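Local coordinates for protein superoxide reductase (Giardia intestinalis, PDB 4D7P) that probably reduces superoxide to hydrogen peroxide at a mononuclear iron centre, without releasing oxygen, at residues V84-L87 / E88-K91. Numbering follows the deposited sequence.
Sequences VCDL and EKYK
Y90 folds back beneath the loop, ending in a 3-10 turn at 87-89, that links strand 79-83 to strand 90-99, and its CE2 packs against CG1 of V84 at 3.7 Å. With chi1 at 178°, V84 sets that methyl opposite its own backbone N; a compact branched residue suits this buried spot against the ring. This inner side is the tight one: V84 and Y90 both touch L66 of strand 63-71, while L75 of the second subunit packs on Y90. An aromatic residue suits the place because its flat body fills the apolar interior while its hydroxyl still reaches a polar partner. One water, lying in the ring plane, accepts from Y90 OH at 2.6 Å and donates to C85 O at 2.6 Å. Two i to i+3 backbone bonds hold the turn, K89 N to D86 O and Y90 N to L87 O, both 3.0 Å.

On the exposed side, where charged residues suit the solvent, D86 and K89 run alongside each other. The extended lysine carries NZ to a weak salt bridge with D86 OD2 at 3.5 Å. A bend at chi2 brings E88's carboxylate back over D86 CA; D86 OD1 and E88 OE2, 4.1 Å apart, would repel, a cost K89's charge may partly offset. The chemistry implies that backbone bonds, apolar packing and the bridging water fix this crossover between two sheets, the long salt bridge probably contributing less.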
# COMPACT_ATOMS: atom_id res chain seq x y z
N VAL A 84 4.43 0.53 -17.65
CA VAL A 84 3.44 1.55 -17.85
C VAL A 84 2.47 1.23 -18.98
O VAL A 84 2.87 1.07 -20.13
CB VAL A 84 4.10 2.91 -18.14
CG1 VAL A 84 3.05 3.97 -18.41
CG2 VAL A 84 4.98 3.31 -16.96
N CYS A 85 1.19 1.13 -18.65
CA CYS A 85 0.16 0.96 -19.66
C CYS A 85 0.08 2.17 -20.56
O CYS A 85 0.15 3.29 -20.07
CB CYS A 85 -1.20 0.72 -19.02
SG CYS A 85 -1.32 -0.82 -18.14
N ASP A 86 -0.06 1.95 -21.87
CA ASP A 86 -0.29 3.05 -22.79
C ASP A 86 0.70 4.20 -22.56
O ASP A 86 0.28 5.32 -22.28
CB ASP A 86 -1.72 3.57 -22.62
CG ASP A 86 -2.78 2.49 -22.82
OD1 ASP A 86 -2.63 1.68 -23.76
OD2 ASP A 86 -3.75 2.45 -22.04
N LEU A 87 2.00 3.92 -22.65
CA LEU A 87 3.04 4.90 -22.30
C LEU A 87 2.94 6.18 -23.13
O LEU A 87 3.28 7.27 -22.66
CB LEU A 87 4.44 4.30 -22.46
CG LEU A 87 5.63 5.20 -22.10
CD1 LEU A 87 5.66 5.52 -20.62
CD2 LEU A 87 6.97 4.60 -22.54
N GLU A 88 2.46 6.04 -24.37
CA GLU A 88 2.39 7.17 -25.29
C GLU A 88 1.44 8.24 -24.75
O GLU A 88 1.46 9.39 -25.20
CB GLU A 88 1.95 6.71 -26.68
CG GLU A 88 0.54 6.15 -26.77
CD GLU A 88 0.45 4.67 -26.38
OE1 GLU A 88 1.51 4.05 -26.13
OE2 GLU A 88 -0.69 4.14 -26.34
N LYS A 89 0.63 7.87 -23.76
CA LYS A 89 -0.35 8.79 -23.22
C LYS A 89 0.29 9.82 -22.29
O LYS A 89 -0.36 10.80 -21.91
CB LYS A 89 -1.45 8.02 -22.48
CG LYS A 89 -2.35 7.18 -23.42
CD LYS A 89 -3.53 6.55 -22.68
CE LYS A 89 -4.38 5.69 -23.61
NZ LYS A 89 -5.63 5.21 -22.95
N TYR A 90 1.56 9.62 -21.93
CA TYR A 90 2.22 10.50 -20.97
C TYR A 90 3.36 11.29 -21.60
O TYR A 90 3.96 10.84 -22.57
CB TYR A 90 2.76 9.70 -19.78
CG TYR A 90 1.72 8.82 -19.11
CD1 TYR A 90 0.89 9.33 -18.11
CD2 TYR A 90 1.55 7.50 -19.50
CE1 TYR A 90 -0.07 8.53 -17.51
CE2 TYR A 90 0.60 6.69 -18.91
CZ TYR A 90 -0.21 7.22 -17.91
OH TYR A 90 -1.16 6.41 -17.32
N LYS A 91 3.66 12.45 -21.03
CA LYS A 91 4.76 13.27 -21.51
C LYS A 91 6.00 13.14 -20.63
O LYS A 91 7.09 13.54 -21.02
CB LYS A 91 4.33 14.74 -21.61
CG LYS A 91 3.77 15.35 -20.34
CD LYS A 91 2.97 16.61 -20.68
CE LYS A 91 2.39 17.29 -19.45
NZ LYS A 91 1.39 18.35 -19.79
O HOH W 1 -0.86 3.90 -17.70